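Local coordinates for protein extracellular ligand-binding receptor (Desulfohalobium retbaense DSM 5692, PDB 5ERE) that probably senses small molecules outside the cell, binding 2-oxo-4-methylpentanoic acid in a periplasmic-binding-protein domain and cytosine in a tandem PAS-like sensor, at residues E20-E31 against P252-C263. Residues are numbered along the deposited sequence; the frame is centred on the assembly and turned at random.
With COI (2-oxo-4-methylpentanoic acid), chain B.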
# COMPACT_ATOMS: atom_id res chain seq x y z
N GLU A 20 -17.64 21.52 -3.78
CA GLU A 20 -17.55 20.34 -4.61
C GLU A 20 -18.44 19.22 -4.06
O GLU A 20 -19.23 18.59 -4.78
CB GLU A 20 -16.10 19.89 -4.70
CG GLU A 20 -15.93 18.65 -5.58
CD GLU A 20 -14.49 18.32 -5.90
OE1 GLU A 20 -13.85 19.07 -6.68
OE2 GLU A 20 -14.01 17.32 -5.36
N GLN A 21 -18.33 18.98 -2.76
CA GLN A 21 -19.09 17.93 -2.11
C GLN A 21 -20.59 18.23 -2.19
O GLN A 21 -21.38 17.32 -2.44
CB GLN A 21 -18.64 17.75 -0.67
CG GLN A 21 -17.23 17.22 -0.55
CD GLN A 21 -16.68 17.32 0.89
OE1 GLN A 21 -16.82 18.35 1.54
NE2 GLN A 21 -16.11 16.25 1.37
N GLN A 22 -20.96 19.48 -1.96
CA GLN A 22 -22.35 19.92 -2.06
C GLN A 22 -22.90 19.70 -3.44
O GLN A 22 -24.00 19.17 -3.58
CB GLN A 22 -22.45 21.39 -1.70
CG GLN A 22 -23.81 22.06 -1.90
CD GLN A 22 -23.65 23.57 -2.04
OE1 GLN A 22 -23.74 24.30 -1.07
NE2 GLN A 22 -23.36 24.04 -3.27
N ARG A 23 -22.16 20.15 -4.45
CA ARG A 23 -22.51 19.88 -5.83
C ARG A 23 -22.71 18.41 -6.15
O ARG A 23 -23.71 18.03 -6.81
CB ARG A 23 -21.39 20.45 -6.71
CG ARG A 23 -21.43 21.93 -6.76
CD ARG A 23 -20.23 22.49 -7.54
NE ARG A 23 -20.36 23.93 -7.72
CZ ARG A 23 -19.42 24.69 -8.26
NH1 ARG A 23 -18.27 24.17 -8.65
NH2 ARG A 23 -19.62 25.98 -8.41
N ALA A 24 -21.79 17.56 -5.68
CA ALA A 24 -21.88 16.16 -6.03
C ALA A 24 -23.10 15.49 -5.37
O ALA A 24 -23.76 14.66 -5.98
CB ALA A 24 -20.65 15.47 -5.68
N VAL A 25 -23.41 15.91 -4.15
CA VAL A 25 -24.53 15.40 -3.38
C VAL A 25 -25.85 15.76 -4.03
O VAL A 25 -26.76 14.93 -4.09
CB VAL A 25 -24.49 15.92 -1.96
CG1 VAL A 25 -25.82 15.75 -1.26
CG2 VAL A 25 -23.41 15.19 -1.22
N GLU A 26 -25.95 16.99 -4.51
CA GLU A 26 -27.17 17.46 -5.11
C GLU A 26 -27.36 16.81 -6.45
O GLU A 26 -28.48 16.44 -6.78
CB GLU A 26 -27.21 18.97 -5.22
CG GLU A 26 -27.17 19.61 -3.84
CD GLU A 26 -28.05 20.82 -3.71
OE1 GLU A 26 -29.25 20.63 -3.41
OE2 GLU A 26 -27.53 21.94 -3.88
N LEU A 27 -26.29 16.64 -7.21
CA LEU A 27 -26.38 15.96 -8.50
C LEU A 27 -26.84 14.49 -8.35
O LEU A 27 -27.71 13.99 -9.09
CB LEU A 27 -25.04 16.05 -9.21
CG LEU A 27 -24.96 15.51 -10.63
CD1 LEU A 27 -25.80 16.36 -11.54
CD2 LEU A 27 -23.54 15.56 -11.06
N ALA A 28 -26.27 13.82 -7.35
CA ALA A 28 -26.55 12.43 -7.02
C ALA A 28 -28.01 12.21 -6.60
O ALA A 28 -28.64 11.20 -6.95
CB ALA A 28 -25.62 11.99 -5.92
N LEU A 29 -28.55 13.16 -5.84
CA LEU A 29 -29.90 13.02 -5.29
C LEU A 29 -30.96 13.22 -6.35
O LEU A 29 -31.96 12.51 -6.37
CB LEU A 29 -30.14 14.02 -4.16
CG LEU A 29 -30.37 13.32 -2.83
CD1 LEU A 29 -29.05 12.70 -2.42
CD2 LEU A 29 -30.89 14.27 -1.78
N ALA A 30 -30.75 14.21 -7.22
CA ALA A 30 -31.68 14.50 -8.28
C ALA A 30 -31.95 13.26 -9.15
O ALA A 30 -33.10 12.98 -9.48
CB ALA A 30 -31.15 15.65 -9.12
N GLU A 31 -30.90 12.50 -9.47
CA GLU A 31 -31.01 11.35 -10.37
C GLU A 31 -31.55 10.08 -9.70
O GLU A 31 -32.29 9.32 -10.32
CB GLU A 31 -29.64 11.04 -11.01
CG GLU A 31 -28.57 10.50 -10.07
CD GLU A 31 -27.53 9.62 -10.76
OE1 GLU A 31 -26.77 10.14 -11.61
OE2 GLU A 31 -27.47 8.41 -10.44
N PRO A 252 -14.93 17.10 -11.25
CA PRO A 252 -14.92 16.88 -9.81
C PRO A 252 -13.66 16.18 -9.38
O PRO A 252 -13.23 15.26 -10.07
CB PRO A 252 -16.14 16.00 -9.59
CG PRO A 252 -16.25 15.20 -10.88
CD PRO A 252 -15.64 16.03 -11.97
N GLY A 253 -13.06 16.58 -8.26
CA GLY A 253 -11.96 15.83 -7.71
C GLY A 253 -12.41 14.74 -6.75
O GLY A 253 -13.57 14.34 -6.77
N PHE A 254 -11.50 14.29 -5.90
CA PHE A 254 -11.75 13.15 -5.02
C PHE A 254 -13.00 13.33 -4.19
O PHE A 254 -13.78 12.38 -3.99
CB PHE A 254 -10.57 12.92 -4.04
CG PHE A 254 -10.96 12.06 -2.90
CD1 PHE A 254 -11.03 10.70 -3.07
CD2 PHE A 254 -11.33 12.62 -1.69
CE1 PHE A 254 -11.45 9.87 -2.04
CE2 PHE A 254 -11.76 11.81 -0.66
CZ PHE A 254 -11.82 10.44 -0.83
N PHE A 255 -13.17 14.53 -3.66
CA PHE A 255 -14.23 14.70 -2.68
C PHE A 255 -15.61 14.62 -3.30
O PHE A 255 -16.50 14.07 -2.69
CB PHE A 255 -14.06 16.02 -1.97
CG PHE A 255 -12.74 16.13 -1.25
CD1 PHE A 255 -12.61 15.67 0.04
CD2 PHE A 255 -11.62 16.66 -1.90
CE1 PHE A 255 -11.39 15.76 0.73
CE2 PHE A 255 -10.38 16.74 -1.22
CZ PHE A 255 -10.28 16.28 0.10
N GLY A 256 -15.79 15.21 -4.48
CA GLY A 256 -17.00 15.02 -5.26
C GLY A 256 -17.28 13.55 -5.55
O GLY A 256 -18.40 13.07 -5.35
N VAL A 257 -16.27 12.84 -6.05
CA VAL A 257 -16.41 11.44 -6.43
C VAL A 257 -16.84 10.61 -5.22
O VAL A 257 -17.78 9.79 -5.28
CB VAL A 257 -15.08 10.88 -7.01
CG1 VAL A 257 -15.13 9.33 -7.17
CG2 VAL A 257 -14.73 11.56 -8.30
N GLU A 258 -16.16 10.84 -4.11
CA GLU A 258 -16.48 10.18 -2.86
C GLU A 258 -17.89 10.48 -2.37
O GLU A 258 -18.58 9.61 -1.84
CB GLU A 258 -15.48 10.61 -1.76
CG GLU A 258 -15.74 9.94 -0.41
CD GLU A 258 -14.82 10.48 0.72
OE1 GLU A 258 -14.73 11.73 0.87
OE2 GLU A 258 -14.23 9.64 1.44
N ALA A 259 -18.27 11.74 -2.46
CA ALA A 259 -19.55 12.17 -1.95
C ALA A 259 -20.67 11.60 -2.85
O ALA A 259 -21.71 11.21 -2.34
CB ALA A 259 -19.62 13.66 -1.89
N TYR A 260 -20.42 11.48 -4.16
CA TYR A 260 -21.36 10.86 -5.06
C TYR A 260 -21.59 9.38 -4.68
O TYR A 260 -22.74 8.92 -4.68
CB TYR A 260 -20.88 10.97 -6.53
CG TYR A 260 -21.79 10.26 -7.50
CD1 TYR A 260 -22.90 10.91 -8.03
CD2 TYR A 260 -21.55 8.94 -7.89
CE1 TYR A 260 -23.77 10.26 -8.93
CE2 TYR A 260 -22.41 8.28 -8.79
CZ TYR A 260 -23.51 8.95 -9.30
OH TYR A 260 -24.35 8.32 -10.20
N ASP A 261 -20.53 8.63 -4.40
CA ASP A 261 -20.72 7.22 -4.01
C ASP A 261 -21.42 7.07 -2.65
O ASP A 261 -22.18 6.11 -2.44
CB ASP A 261 -19.42 6.44 -3.97
CG ASP A 261 -18.93 6.04 -5.35
OD1 ASP A 261 -19.59 6.39 -6.35
OD2 ASP A 261 -17.87 5.37 -5.42
N LEU A 262 -21.18 8.00 -1.75
CA LEU A 262 -21.93 8.00 -0.51
C LEU A 262 -23.42 8.15 -0.77
O LEU A 262 -24.22 7.42 -0.18
CB LEU A 262 -21.49 9.12 0.41
CG LEU A 262 -22.50 9.37 1.54
CD1 LEU A 262 -22.57 8.14 2.40
CD2 LEU A 262 -22.05 10.52 2.34
N CYS A 263 -23.82 9.11 -1.60
CA CYS A 263 -25.26 9.30 -1.86
C CYS A 263 -25.87 8.12 -2.54
O CYS A 263 -26.99 7.74 -2.22
CB CYS A 263 -25.57 10.55 -2.67
SG CYS A 263 -25.03 12.01 -1.84
C1 COI B . -9.07 14.88 5.55
O1 COI B . -9.26 15.28 6.73
O2 COI B . -8.69 13.71 5.29
C2 COI B . -9.37 15.82 4.43
O3 COI B . -9.16 15.49 3.28
C3 COI B . -9.96 17.15 4.83
C4 COI B . -10.04 18.06 3.65
C5 COI B . -11.13 19.07 3.93
C6 COI B . -8.65 18.67 3.53
O HOH W 1 -16.08 13.86 -0.02
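Glu20 reaches from helix 15-32 to the N-terminal end of helix 254-271, and further along the helices small side chains let the two lie close. The pair belongs to the periplasmic-binding-protein fold of the leucine-binding family. The helices run roughly parallel, with axes crossing at -33° and approaching to 7.9 Å.

Hydrogen bonds gather at both ends. The Glu20 carboxylate spans the first turn of the second helix. Glu20 OE1 takes Gly253 N at 3.1 Å from above the carboxylate plane. Glu20 OE2 takes Gly256 N at 2.9 Å on the anti side, 20° out of the carboxylate plane. With CG anti to the backbone N (chi1 -180°) and the chain extended, the carboxylate arrives at this helix start, whose dipole probably favours the negative charge. Arg214 adds a salt bridge to OE1. An alanine here would probably leave the buried N-H groups of Gly253 and Gly256, and the Arg214 charge, without their partner. One water joins Gln21 NE2, Phe255 O and Glu258 OE1. At the far end, Tyr260 OH donates to OE2 of poorly ordered Glu31, from above a carboxylate almost perpendicular to the ring.

Close packing fills the middle. Gly256, lacking a side chain, lets Glu20 CG and Ala24 come close; Ala24 CB makes a van der Waals approach of 3.3 Å to Gly256 O. Ala28 CB touches both Cys263 CB and Tyr260 CD1. Val25 CG2 meets Cys263 SG at 3.6 Å and also packs on Ala259 CB. Val25 and Leu29 also touch strand 37-42, while Leu262 packs on strand 88-92, so both helices lie against the same parallel sheet.

Phe255 links the interface to the ligand pocket. Its CB packs on Gln21 CG, while the ring extends beyond the helix pair and its edge meets the bound ketoleucine, Phe255 CE1 lying 3.4 Å from O3 of the ligand.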